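Local coordinates for protein pilin (Streptococcus pyogenes serotype M1, PDB 3GLD) that forms the backbone of the pilus as head-to-tail stacked, isopeptide-linked subunits, a pilus required for adhesion to host cells, bacterial aggregation and biofilm formation, at residues Pro111-Asp116 / Asn155-Thr160; Arg175-Asn180 / Asp246-Glu251; Ile199-Lys204 / Asp226-Lys231; Thr255-Ser260 / Met284-Thr289. The protein carries 2 engineered substitutions. One frame throughout, in Å; residues are numbered along the deposited sequence.

Interaction 1: Pro111-Asp116 / Asn155-Thr160; sequences PGVSYD and NSLDST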
loop_
_atom_site.group_PDB
_atom_site.type_symbol
_atom_site.label_atom_id
_atom_site.label_comp_id
_atom_site.label_asym_id
_atom_site.label_seq_id
_atom_site.Cartn_x
_atom_site.Cartn_y
_atom_site.Cartn_z
ATOM N N PRO A 111 4.688 5.427 -2.781
ATOM C CA PRO A 111 3.528 6.276 -3.098
ATOM C C PRO A 111 2.209 5.666 -2.636
ATOM O O PRO A 111 2.004 4.466 -2.775
ATOM C CB PRO A 111 3.578 6.385 -4.629
ATOM C CG PRO A 111 5.004 6.055 -4.981
ATOM C CD PRO A 111 5.389 5.001 -4.002
ATOM N N GLY A 112 1.341 6.502 -2.069
ATOM C CA GLY A 112 0.069 6.060 -1.515
ATOM C C GLY A 112 0.111 5.424 -0.125
ATOM O O GLY A 112 -0.945 5.094 0.427
ATOM N N VAL A 113 1.308 5.219 0.429
ATOM C CA VAL A 113 1.434 4.563 1.750
ATOM C C VAL A 113 1.604 5.535 2.912
ATOM O O VAL A 113 2.466 6.398 2.889
ATOM C CB VAL A 113 2.585 3.508 1.793
ATOM C CG1 VAL A 113 2.723 2.918 3.201
ATOM C CG2 VAL A 113 2.324 2.398 0.761
ATOM N N SER A 114 0.755 5.376 3.917
ATOM C CA SER A 114 0.868 6.095 5.175
ATOM C C SER A 114 1.527 5.167 6.187
ATOM O O SER A 114 1.039 4.058 6.428
ATOM C CB SER A 114 -0.515 6.480 5.682
ATOM O OG SER A 114 -1.152 7.366 4.778
ATOM N N TYR A 115 2.623 5.634 6.779
ATOM C CA TYR A 115 3.458 4.798 7.623
ATOM C C TYR A 115 3.038 4.773 9.085
ATOM O O TYR A 115 2.679 5.810 9.663
ATOM C CB TYR A 115 4.923 5.216 7.470
ATOM C CG TYR A 115 5.508 4.726 6.165
ATOM C CD1 TYR A 115 6.193 3.510 6.099
ATOM C CD2 TYR A 115 5.339 5.456 4.986
ATOM C CE1 TYR A 115 6.719 3.053 4.897
ATOM C CE2 TYR A 115 5.852 5.007 3.780
ATOM C CZ TYR A 115 6.534 3.805 3.737
ATOM O OH TYR A 115 7.037 3.375 2.539
ATOM N N ASP A 116 3.071 3.580 9.675
ATOM C CA ASP A 116 2.844 3.420 11.111
ATOM C C ASP A 116 3.941 4.124 11.903
ATOM O O ASP A 116 5.134 3.853 11.724
ATOM C CB ASP A 116 2.771 1.940 11.489
ATOM C CG ASP A 116 2.165 1.718 12.868
ATOM O OD1 ASP A 116 2.227 2.647 13.701
ATOM O OD2 ASP A 116 1.614 0.623 13.112
ATOM N N ASN A 155 0.746 -0.346 8.178
ATOM C CA ASN A 155 0.716 0.758 7.228
ATOM C C ASN A 155 -0.595 0.743 6.437
ATOM O O ASN A 155 -1.262 -0.301 6.349
ATOM C CB ASN A 155 1.907 0.697 6.277
ATOM C CG ASN A 155 3.231 0.966 6.969
ATOM O OD1 ASN A 155 3.288 1.465 8.111
ATOM N ND2 ASN A 155 4.314 0.636 6.277
ATOM N N SER A 156 -0.975 1.897 5.887
ATOM C CA SER A 156 -2.201 1.996 5.062
ATOM C C SER A 156 -1.851 2.296 3.611
ATOM O O SER A 156 -1.093 3.221 3.320
ATOM C CB SER A 156 -3.185 3.047 5.601
ATOM O OG SER A 156 -4.444 2.933 4.923
ATOM N N LEU A 157 -2.366 1.473 2.707
ATOM C CA LEU A 157 -2.171 1.698 1.280
ATOM C C LEU A 157 -3.412 2.389 0.719
ATOM O O LEU A 157 -4.515 1.830 0.716
ATOM C CB LEU A 157 -1.932 0.375 0.550
ATOM C CG LEU A 157 -1.808 0.465 -0.969
ATOM C CD1 LEU A 157 -0.537 1.191 -1.404
ATOM C CD2 LEU A 157 -1.873 -0.957 -1.554
ATOM N N ASP A 158 -3.222 3.616 0.266
ATOM C CA ASP A 158 -4.300 4.358 -0.407
ATOM C C ASP A 158 -4.170 4.141 -1.930
ATOM O O ASP A 158 -3.118 3.741 -2.427
ATOM C CB ASP A 158 -4.257 5.852 -0.023
ATOM C CG ASP A 158 -5.574 6.602 -0.349
ATOM O OD1 ASP A 158 -6.545 5.994 -0.859
ATOM O OD2 ASP A 158 -5.630 7.812 -0.081
ATOM N N SER A 159 -5.253 4.369 -2.657
ATOM C CA SER A 159 -5.213 4.321 -4.118
ATOM C C SER A 159 -6.249 5.314 -4.597
ATOM O O SER A 159 -6.861 5.987 -3.792
ATOM C CB SER A 159 -5.453 2.908 -4.634
ATOM O OG SER A 159 -6.647 2.384 -4.112
ATOM N N THR A 160 -6.419 5.463 -5.900
ATOM C CA THR A 160 -7.269 6.540 -6.385
ATOM C C THR A 160 -8.201 6.083 -7.520
ATOM O O THR A 160 -8.305 4.887 -7.800
ATOM C CB THR A 160 -6.410 7.771 -6.773
ATOM O OG1 THR A 160 -7.255 8.901 -7.023
ATOM C CG2 THR A 160 -5.507 7.473 -7.992
#

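Interaction 2: Arg175-Asn180 / Asp246-Glu251; sequences RSKDFN and DDYKSE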
loop_
_atom_site.group_PDB
_atom_site.type_symbol
_atom_site.label_atom_id
_atom_site.label_comp_id
_atom_site.label_asym_id
_atom_site.label_seq_id
_atom_site.Cartn_x
_atom_site.Cartn_y
_atom_site.Cartn_z
ATOM N N ARG A 175 -25.640 13.585 -29.892
ATOM C CA ARG A 175 -25.685 12.970 -28.558
ATOM C C ARG A 175 -25.746 11.425 -28.556
ATOM O O ARG A 175 -25.632 10.798 -27.491
ATOM C CB ARG A 175 -26.830 13.562 -27.716
ATOM C CG ARG A 175 -26.475 14.856 -26.948
ATOM C CD ARG A 175 -26.150 16.052 -27.862
ATOM N NE ARG A 175 -26.067 17.307 -27.102
ATOM C CZ ARG A 175 -25.873 18.504 -27.644
ATOM N NH1 ARG A 175 -25.756 18.637 -28.963
ATOM N NH2 ARG A 175 -25.826 19.584 -26.871
ATOM N N SER A 176 -25.887 10.814 -29.730
ATOM C CA SER A 176 -25.900 9.352 -29.829
ATOM C C SER A 176 -24.622 8.751 -30.459
ATOM O O SER A 176 -24.458 7.526 -30.526
ATOM C CB SER A 176 -27.178 8.867 -30.526
ATOM O OG SER A 176 -27.205 9.291 -31.887
ATOM N N LYS A 177 -23.696 9.618 -30.861
ATOM C CA LYS A 177 -22.450 9.178 -31.447
ATOM C C LYS A 177 -21.459 8.594 -30.415
ATOM O O LYS A 177 -21.287 9.142 -29.313
ATOM C CB LYS A 177 -21.803 10.334 -32.216
ATOM C CG LYS A 177 -20.447 10.007 -32.850
ATOM C CD LYS A 177 -19.831 11.271 -33.414
ATOM C CE LYS A 177 -18.498 10.987 -34.055
ATOM N NZ LYS A 177 -18.614 10.096 -35.270
ATOM N N ASP A 178 -20.852 7.465 -30.782
ATOM C CA ASP A 178 -19.743 6.898 -30.020
ATOM C C ASP A 178 -18.398 7.503 -30.397
ATOM O O ASP A 178 -17.983 7.447 -31.549
ATOM C CB ASP A 178 -19.738 5.377 -30.095
ATOM C CG ASP A 178 -20.513 4.763 -28.951
ATOM O OD1 ASP A 178 -20.046 4.828 -27.787
ATOM O OD2 ASP A 178 -21.617 4.260 -29.192
ATOM N N PHE A 179 -17.730 8.122 -29.419
ATOM C CA PHE A 179 -16.397 8.649 -29.648
ATOM C C PHE A 179 -15.403 7.607 -29.151
ATOM O O PHE A 179 -15.603 7.049 -28.073
ATOM C CB PHE A 179 -16.221 9.972 -28.914
ATOM C CG PHE A 179 -17.110 11.079 -29.427
ATOM C CD1 PHE A 179 -16.582 12.071 -30.235
ATOM C CD2 PHE A 179 -18.464 11.140 -29.071
ATOM C CE1 PHE A 179 -17.380 13.102 -30.719
ATOM C CE2 PHE A 179 -19.270 12.159 -29.562
ATOM C CZ PHE A 179 -18.732 13.141 -30.389
ATOM N N ASN A 180 -14.348 7.350 -29.933
ATOM C CA ASN A 180 -13.313 6.374 -29.583
ATOM C C ASN A 180 -12.240 6.946 -28.652
ATOM O O ASN A 180 -11.796 8.078 -28.828
ATOM C CB ASN A 180 -12.606 5.848 -30.827
ATOM C CG ASN A 180 -13.466 4.913 -31.660
ATOM O OD1 ASN A 180 -14.385 4.256 -31.166
ATOM N ND2 ASN A 180 -13.156 4.846 -32.948
ATOM N N ASP A 246 -9.900 9.694 -30.247
ATOM C CA ASP A 246 -9.661 9.823 -31.705
ATOM C C ASP A 246 -9.905 11.262 -32.186
ATOM O O ASP A 246 -10.547 12.059 -31.514
ATOM C CB ASP A 246 -10.567 8.874 -32.520
ATOM C CG ASP A 246 -10.025 7.459 -32.593
ATOM O OD1 ASP A 246 -9.027 7.171 -31.900
ATOM O OD2 ASP A 246 -10.601 6.641 -33.343
ATOM N N ASP A 247 -9.390 11.573 -33.366
ATOM C CA ASP A 247 -9.529 12.890 -33.959
ATOM C C ASP A 247 -10.836 12.936 -34.751
ATOM O O ASP A 247 -11.086 12.095 -35.629
ATOM C CB ASP A 247 -8.321 13.167 -34.856
ATOM C CG ASP A 247 -8.259 14.601 -35.353
ATOM O OD1 ASP A 247 -9.290 15.312 -35.336
ATOM O OD2 ASP A 247 -7.157 15.009 -35.789
ATOM N N TYR A 248 -11.678 13.911 -34.426
ATOM C CA TYR A 248 -12.972 14.038 -35.098
ATOM C C TYR A 248 -13.168 15.344 -35.855
ATOM O O TYR A 248 -14.308 15.708 -36.176
ATOM C CB TYR A 248 -14.125 13.794 -34.113
ATOM C CG TYR A 248 -14.213 12.349 -33.686
ATOM C CD1 TYR A 248 -14.815 11.402 -34.509
ATOM C CD2 TYR A 248 -13.690 11.926 -32.464
ATOM C CE1 TYR A 248 -14.891 10.059 -34.139
ATOM C CE2 TYR A 248 -13.762 10.583 -32.078
ATOM C CZ TYR A 248 -14.368 9.659 -32.915
ATOM O OH TYR A 248 -14.466 8.332 -32.566
ATOM N N LYS A 249 -12.066 16.032 -36.153
ATOM C CA LYS A 249 -12.110 17.306 -36.885
ATOM C C LYS A 249 -12.722 17.204 -38.303
ATOM O O LYS A 249 -13.523 18.051 -38.690
ATOM C CB LYS A 249 -10.725 17.957 -36.946
ATOM C CG LYS A 249 -10.231 18.457 -35.600
ATOM C CD LYS A 249 -9.177 19.557 -35.763
ATOM C CE LYS A 249 -8.138 19.488 -34.643
ATOM N NZ LYS A 249 -7.540 20.818 -34.339
ATOM N N SER A 250 -12.366 16.156 -39.044
ATOM C CA SER A 250 -13.005 15.874 -40.339
ATOM C C SER A 250 -14.518 15.651 -40.237
ATOM O O SER A 250 -15.234 15.786 -41.226
ATOM C CB SER A 250 -12.322 14.703 -41.057
ATOM O OG SER A 250 -12.306 13.524 -40.268
ATOM N N GLU A 251 -15.006 15.326 -39.038
ATOM C CA GLU A 251 -16.448 15.213 -38.810
ATOM C C GLU A 251 -17.072 16.502 -38.242
ATOM O O GLU A 251 -18.247 16.518 -37.846
ATOM C CB GLU A 251 -16.779 13.962 -37.982
ATOM C CG GLU A 251 -16.611 12.661 -38.784
ATOM C CD GLU A 251 -16.503 11.424 -37.898
ATOM O OE1 GLU A 251 -17.509 11.065 -37.255
ATOM O OE2 GLU A 251 -15.412 10.794 -37.861
#

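Interaction 3: Ile199-Lys204 / Asp226-Lys231; sequences IEKTTK and DGESIK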
loop_
_atom_site.group_PDB
_atom_site.type_symbol
_atom_site.label_atom_id
_atom_site.label_comp_id
_atom_site.label_asym_id
_atom_site.label_seq_id
_atom_site.Cartn_x
_atom_site.Cartn_y
_atom_site.Cartn_z
ATOM N N ILE A 199 -12.031 -1.447 -14.437
ATOM C CA ILE A 199 -12.689 -0.334 -15.114
ATOM C C ILE A 199 -14.200 -0.559 -15.147
ATOM O O ILE A 199 -14.656 -1.660 -15.496
ATOM C CB ILE A 199 -12.108 -0.149 -16.527
ATOM C CG1 ILE A 199 -10.656 0.328 -16.400
ATOM C CG2 ILE A 199 -12.953 0.879 -17.358
ATOM C CD1 ILE A 199 -9.941 0.542 -17.691
ATOM N N GLU A 200 -14.963 0.470 -14.773
ATOM C CA GLU A 200 -16.424 0.446 -14.826
ATOM C C GLU A 200 -16.893 1.472 -15.842
ATOM O O GLU A 200 -16.489 2.616 -15.752
ATOM C CB GLU A 200 -17.058 0.814 -13.474
ATOM C CG GLU A 200 -16.944 -0.237 -12.385
ATOM C CD GLU A 200 -17.667 0.171 -11.086
ATOM O OE1 GLU A 200 -18.236 1.292 -11.023
ATOM O OE2 GLU A 200 -17.652 -0.632 -10.126
ATOM N N LYS A 201 -17.730 1.055 -16.800
ATOM C CA LYS A 201 -18.321 1.959 -17.778
ATOM C C LYS A 201 -19.783 2.182 -17.445
ATOM O O LYS A 201 -20.535 1.216 -17.271
ATOM C CB LYS A 201 -18.178 1.418 -19.221
ATOM C CG LYS A 201 -18.850 2.325 -20.267
ATOM C CD LYS A 201 -18.504 1.932 -21.710
ATOM C CE LYS A 201 -19.479 2.607 -22.664
ATOM N NZ LYS A 201 -19.126 2.451 -24.097
ATOM N N THR A 202 -20.177 3.457 -17.358
ATOM C CA THR A 202 -21.556 3.850 -17.051
ATOM C C THR A 202 -22.215 4.492 -18.275
ATOM O O THR A 202 -21.630 5.362 -18.913
ATOM C CB THR A 202 -21.590 4.815 -15.843
ATOM O OG1 THR A 202 -20.956 4.172 -14.733
ATOM C CG2 THR A 202 -23.020 5.202 -15.452
ATOM N N THR A 203 -23.415 4.017 -18.598
ATOM C CA THR A 203 -24.216 4.531 -19.700
ATOM C C THR A 203 -25.503 5.083 -19.124
ATOM O O THR A 203 -25.925 4.715 -18.025
ATOM C CB THR A 203 -24.548 3.428 -20.741
ATOM O OG1 THR A 203 -25.290 2.371 -20.110
ATOM C CG2 THR A 203 -23.276 2.851 -21.349
ATOM N N LYS A 204 -26.117 6.004 -19.849
ATOM C CA LYS A 204 -27.408 6.526 -19.448
ATOM C C LYS A 204 -28.411 5.366 -19.490
ATOM O O LYS A 204 -28.308 4.472 -20.334
ATOM C CB LYS A 204 -27.799 7.668 -20.388
ATOM C CG LYS A 204 -26.608 8.577 -20.730
ATOM C CD LYS A 204 -26.959 9.782 -21.592
ATOM C CE LYS A 204 -27.625 10.887 -20.775
ATOM N NZ LYS A 204 -27.187 12.252 -21.204
ATOM N N ASP A 226 -22.126 11.075 -25.378
ATOM C CA ASP A 226 -22.466 12.147 -24.449
ATOM C C ASP A 226 -23.054 11.600 -23.148
ATOM O O ASP A 226 -23.937 10.734 -23.184
ATOM C CB ASP A 226 -23.509 13.079 -25.094
ATOM C CG ASP A 226 -23.968 14.171 -24.150
ATOM O OD1 ASP A 226 -23.147 15.051 -23.831
ATOM O OD2 ASP A 226 -25.149 14.148 -23.727
ATOM N N GLY A 227 -22.609 12.137 -22.005
ATOM C CA GLY A 227 -23.171 11.732 -20.730
ATOM C C GLY A 227 -22.730 10.351 -20.224
ATOM O O GLY A 227 -23.219 9.874 -19.205
ATOM N N GLU A 228 -21.799 9.709 -20.907
ATOM C CA GLU A 228 -21.301 8.411 -20.425
ATOM C C GLU A 228 -19.920 8.583 -19.802
ATOM O O GLU A 228 -19.255 9.607 -20.027
ATOM C CB GLU A 228 -21.260 7.392 -21.581
ATOM C CG GLU A 228 -22.645 7.093 -22.140
ATOM C CD GLU A 228 -22.661 6.015 -23.229
ATOM O OE1 GLU A 228 -21.613 5.727 -23.855
ATOM O OE2 GLU A 228 -23.744 5.445 -23.434
ATOM N N SER A 229 -19.476 7.587 -19.024
ATOM C CA SER A 229 -18.141 7.666 -18.482
ATOM C C SER A 229 -17.551 6.271 -18.233
ATOM O O SER A 229 -18.285 5.280 -18.113
ATOM C CB SER A 229 -18.154 8.478 -17.167
ATOM O OG SER A 229 -18.923 7.799 -16.158
ATOM N N ILE A 230 -16.223 6.218 -18.170
ATOM C CA ILE A 230 -15.535 5.092 -17.551
ATOM C C ILE A 230 -14.850 5.591 -16.268
ATOM O O ILE A 230 -14.611 6.798 -16.119
ATOM C CB ILE A 230 -14.495 4.410 -18.467
ATOM C CG1 ILE A 230 -13.342 5.353 -18.840
ATOM C CG2 ILE A 230 -15.177 3.793 -19.709
ATOM C CD1 ILE A 230 -12.063 4.605 -19.184
ATOM N N LYS A 231 -14.541 4.653 -15.372
ATOM C CA LYS A 231 -13.862 4.946 -14.126
ATOM C C LYS A 231 -12.934 3.757 -13.818
ATOM O O LYS A 231 -13.398 2.619 -13.660
ATOM C CB LYS A 231 -14.869 5.137 -12.989
ATOM C CG LYS A 231 -14.226 5.717 -11.693
ATOM C CD LYS A 231 -15.073 5.491 -10.460
ATOM C CE LYS A 231 -16.387 6.218 -10.524
ATOM N NZ LYS A 231 -17.034 6.296 -9.172
HETATM O O HOH W 1 -27.200 12.499 -24.017
#

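Interaction 4: Thr255-Ser260 / Met284-Thr289; sequences TNVEVS and MTITFT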
loop_
_atom_site.group_PDB
_atom_site.type_symbol
_atom_site.label_atom_id
_atom_site.label_comp_id
_atom_site.label_asym_id
_atom_site.label_seq_id
_atom_site.Cartn_x
_atom_site.Cartn_y
_atom_site.Cartn_z
ATOM N N THR A 255 -12.577 19.446 -30.217
ATOM C CA THR A 255 -12.406 18.708 -28.973
ATOM C C THR A 255 -11.530 19.471 -27.982
ATOM O O THR A 255 -10.451 19.959 -28.330
ATOM C CB THR A 255 -11.855 17.307 -29.234
ATOM O OG1 THR A 255 -12.752 16.616 -30.103
ATOM C CG2 THR A 255 -11.722 16.507 -27.913
ATOM N N ASN A 256 -12.036 19.590 -26.757
ATOM C CA ASN A 256 -11.294 20.189 -25.663
ATOM C C ASN A 256 -11.315 19.273 -24.438
ATOM O O ASN A 256 -12.311 18.573 -24.186
ATOM C CB ASN A 256 -11.836 21.577 -25.326
ATOM C CG ASN A 256 -11.549 22.610 -26.436
ATOM O OD1 ASN A 256 -12.280 22.694 -27.441
ATOM N ND2 ASN A 256 -10.501 23.413 -26.243
ATOM N N VAL A 257 -10.209 19.275 -23.699
ATOM C CA VAL A 257 -10.009 18.361 -22.569
ATOM C C VAL A 257 -9.968 19.138 -21.268
ATOM O O VAL A 257 -9.191 20.070 -21.129
ATOM C CB VAL A 257 -8.669 17.580 -22.684
ATOM C CG1 VAL A 257 -8.593 16.501 -21.612
ATOM C CG2 VAL A 257 -8.534 16.931 -24.040
ATOM N N GLU A 258 -10.791 18.760 -20.308
ATOM C CA GLU A 258 -10.646 19.324 -18.977
ATOM C C GLU A 258 -10.025 18.289 -18.032
ATOM O O GLU A 258 -10.529 17.172 -17.922
ATOM C CB GLU A 258 -11.979 19.803 -18.421
ATOM C CG GLU A 258 -11.818 20.501 -17.075
ATOM C CD GLU A 258 -13.143 20.660 -16.366
ATOM O OE1 GLU A 258 -13.695 21.775 -16.400
ATOM O OE2 GLU A 258 -13.654 19.664 -15.809
ATOM N N VAL A 259 -8.947 18.677 -17.352
ATOM C CA VAL A 259 -8.231 17.805 -16.422
ATOM C C VAL A 259 -8.401 18.336 -15.007
ATOM O O VAL A 259 -7.823 19.352 -14.645
ATOM C CB VAL A 259 -6.716 17.709 -16.765
ATOM C CG1 VAL A 259 -5.996 16.761 -15.791
ATOM C CG2 VAL A 259 -6.513 17.235 -18.209
ATOM N N SER A 260 -9.198 17.650 -14.205
ATOM C CA SER A 260 -9.640 18.217 -12.943
ATOM C C SER A 260 -9.432 17.264 -11.764
ATOM O O SER A 260 -10.301 16.438 -11.499
ATOM C CB SER A 260 -11.123 18.607 -13.055
ATOM O OG SER A 260 -11.610 19.090 -11.826
ATOM N N MET A 284 -9.348 11.779 -9.847
ATOM C CA MET A 284 -9.161 12.602 -11.035
ATOM C C MET A 284 -10.367 12.519 -11.941
ATOM O O MET A 284 -10.821 11.421 -12.240
ATOM C CB MET A 284 -7.910 12.151 -11.798
ATOM C CG MET A 284 -7.738 12.826 -13.184
ATOM S SD MET A 284 -7.513 14.610 -13.085
ATOM C CE MET A 284 -5.727 14.712 -12.837
ATOM N N THR A 285 -10.869 13.665 -12.431
ATOM C CA THR A 285 -11.924 13.637 -13.438
ATOM C C THR A 285 -11.495 14.392 -14.688
ATOM O O THR A 285 -11.115 15.557 -14.611
ATOM C CB THR A 285 -13.242 14.210 -12.908
ATOM O OG1 THR A 285 -13.641 13.467 -11.774
ATOM C CG2 THR A 285 -14.360 14.091 -13.960
ATOM N N ILE A 286 -11.553 13.702 -15.828
ATOM C CA ILE A 286 -11.140 14.245 -17.103
ATOM C C ILE A 286 -12.332 14.192 -18.054
ATOM O O ILE A 286 -12.868 13.115 -18.338
ATOM C CB ILE A 286 -9.956 13.470 -17.708
ATOM C CG1 ILE A 286 -8.800 13.409 -16.694
ATOM C CG2 ILE A 286 -9.535 14.098 -19.035
ATOM C CD1 ILE A 286 -7.539 12.767 -17.212
ATOM N N THR A 287 -12.724 15.371 -18.536
ATOM C CA THR A 287 -13.885 15.527 -19.402
ATOM C C THR A 287 -13.479 15.946 -20.810
ATOM O O THR A 287 -12.816 16.967 -21.006
ATOM C CB THR A 287 -14.825 16.560 -18.816
ATOM O OG1 THR A 287 -15.038 16.248 -17.430
ATOM C CG2 THR A 287 -16.192 16.605 -19.588
ATOM N N PHE A 288 -13.883 15.131 -21.780
ATOM C CA PHE A 288 -13.709 15.477 -23.187
ATOM C C PHE A 288 -14.999 16.130 -23.693
ATOM O O PHE A 288 -16.071 15.535 -23.667
ATOM C CB PHE A 288 -13.354 14.239 -23.995
ATOM C CG PHE A 288 -11.943 13.764 -23.801
ATOM C CD1 PHE A 288 -11.593 13.001 -22.673
ATOM C CD2 PHE A 288 -10.964 14.054 -24.742
ATOM C CE1 PHE A 288 -10.303 12.541 -22.503
ATOM C CE2 PHE A 288 -9.661 13.587 -24.583
ATOM C CZ PHE A 288 -9.325 12.821 -23.450
ATOM N N THR A 289 -14.897 17.384 -24.094
ATOM C CA THR A 289 -16.050 18.092 -24.655
ATOM C C THR A 289 -15.854 18.145 -26.145
ATOM O O THR A 289 -14.822 18.660 -26.623
ATOM C CB THR A 289 -16.174 19.516 -24.081
ATOM O OG1 THR A 289 -16.329 19.412 -22.665
ATOM C CG2 THR A 289 -17.399 20.272 -24.662
HETATM O O HOH W 2 -13.304 17.159 -15.735
#

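Interaction 1: Pro111-Asp116 / Asn155-Thr160
Val113 and Leu157 form a non-hydrogen-bonded antiparallel pair and Ser114 and Ser156 the adjoining hydrogen-bonded one, closed by Ser114 N to Ser156 O (2.9 Å) and Ser156 N to Ser114 O (3.0 Å). One step further, at Gly112, whose positive phi (80°) suits a residue without a side chain, the carbonyl O takes Asp158 N at 2.7 Å. At the far end a side chain takes over from the backbone: OD1 of Asn155 accepts the N-H of Asp116 at 2.6 Å in a nearly straight bond, the donor tilted out of the amide plane. CG of Asn155 lies beside its own backbone N (chi1 -68°), which swings the amide across to Tyr115. There ND2 of Asn155 lies 3.4 Å from CD1 of the Tyr115 ring, the two planes being 67° apart. On the side of the pairing that carries Val113 and Leu157, CG2 of the valine meets CD1 of the leucine at 3.8 Å, while CG1 of Val113 lies 3.9 Å from CB of Asn155 and also over the rim of one face of Tyr115. Asn155 is the partner of Lys23 in the isopeptide cross-link of the natural pilin; in this chain it retains ND2, and the position whose natural residue promotes the reaction holds the engineered Ala104, close to Asp116. The phenol OH of Tyr115 bonds to Val110 N, and the Asp116 carboxylate to Thr118 OG1 and Lys154 N. Short strand 113-114 thus lies along one edge of strand 151-169, whose other neighbour here is strand 18-27, while Val113 and Asn155 both touch Phe39 of strand 37-45.

Interaction 2: Arg175-Asn180 / Asp246-Glu251
The ring of Tyr248 takes the edge of Phe179 on one face: CD1 of Phe179 is 3.7 Å from CD2 of Tyr248, and the planes stand 75° apart in a T-shaped stack with centroids 5.1 Å apart. At the rim of the tyrosine ring, near its plane, lie the backbone N of Asn180 and the carboxylate carbon of Glu251 of its own segment. CD of Lys177, from the same segment as Phe179, lies over the rim of one face of the Phe179 ring. Beyond that atom the lysine runs past the tyrosine, Lys177 CE lying 3.7 Å from Tyr248 CE1, and a bend at the last torsion (chi4 65°) turns NZ to OE1 of Glu251. This salt bridge, Lys177 NZ to Glu251 OE1, is modelled at 2.5 Å, so short that its exact length is doubtful. Tyr248 OH accepts the N-H of Asn180 at 2.8 Å, which ties the phenol to the start of strand 179-185. In the second domain of the pilin, the loop after strand 240-245 is thereby held beside the start of the neighbouring antiparallel strand 179-185, close to Glu245, the residue that autocatalyses the isopeptide between Lys166 and Asn290. Phe179 also makes a cation-pi contact with Lys166 and meets Tyr253 edge-to-face. Toward the strand pair, Asp246 N bonds to Asn180 O at 2.9 Å, and the side chains add a second link: ND2 of Asn180 reaches OD2 of Asp246 at 3.1 Å. The donor lies above the carboxylate plane while the acceptor lies in the amide plane, the two groups being almost perpendicular.

Interaction 3: Ile199-Lys204 / Asp226-Lys231
Ile230 lays its CG2 branch against Lys201, 3.9 Å from CB and almost as near to CG, while CB of Ile230 meets CG2 of Ile199 at 4.0 Å. With CG1 set between the backbone N and the carbonyl carbon (chi1 64°), CG2 is the branch left beside the N, where it faces the lysine. The aliphatic part of Lys201 therefore does the packing; its extended chain carries NZ on to Thr223 O, with Glu228 OE1 nearby but beyond salt-bridge range. Glu228 and Thr203 run side by side, OE2 of the glutamate 3.4 Å from CG2 of the threonine, and OE1 is held by Lys225 N. Beneath these side chains strands 199-202 and 229-231 run antiparallel at 161°, with Glu200 opposite Lys231 and Thr202 opposite Ser229 as hydrogen-bonded pairs; Thr202 N reaches Ser229 O at 2.7 Å. In the second-domain part of the sheet built on strand 151-169, strand 196-202 lies between this partner and strand 210-215, and strand 229-236 has strand 151-169 on its other side. Past the paired region, Lys204 bends its chain over Gly227, its CD 3.5 Å from Asp226 O. Lys204 NZ and Asp226 OD2 form a long salt bridge (3.8 Å), and a water completes the link, accepting from Lys204 NZ (2.8 Å) and donating to Asp226 OD2 (2.6 Å), while OD1 of that aspartate accepts Val168 N.

Interaction 4: Thr255-Ser260 / Met284-Thr289
Val257 meets Phe288 and Ile286 at once: its CG1 sits over one face of the Phe288 ring as a CH-pi contact, 4.3 Å from the centroid, and also 3.6 Å from CG2 of Ile286. CG2 of Val257 reaches Phe288 CE2 at 3.6 Å. Thr255 adds its methyl CG2 at the edge of the same ring. Toward the other end, Met284 curls through bends at chi2 and chi3 (63° and 86°), which brings its CE to CG1 of Val259 (3.6 Å) and SD against the Ser260 backbone. Behind these groups the two strands are joined by three hydrogen-bonded pairs, Asn256 with Thr289, Glu258 with Thr287 and Ser260 with Thr285. On the opposite, more polar face, Glu258 OE2 and Thr287 OG1 lie too far apart to bond directly. A water spans them, donating to Glu258 OE2 (2.5 Å) and to Thr285 O (2.9 Å) and accepting from Thr287 OG1 (2.6 Å). At the Thr255 end, OG1 bonds to Asn290 OD1 and weakly to Glu245 OE2. The antiparallel strand pair, flanked by strands 267-270 and 151-169, thus has its Thr255 end at the Lys166-Asn290 isopeptide site of the all-beta second domain.

Interactions 1, 3 and 4 all reach the sheet that runs through long strand 151-169: interaction 1 includes that strand itself, the other two its neighbours 229-236 and 284-291. Interaction 1 is a surface contact in the first domain; the rest belong to the second and are partly buried. Interaction 2 lies farthest from the chain centre and joins a loop to a strand start mainly through rings, a salt bridge and side-chain hydrogen bonds, with a single backbone-to-backbone bond. It touches interaction 3 where Arg175 packs on Asp226, and its segment 246-251 leads shortly into interaction 4. Interaction 4 has the more apolar face, interaction 3 more lysine and acid groups. Interaction 1 holds one isopeptide residue, Asn155, while interactions 2 and 4 border the other site, at Glu245.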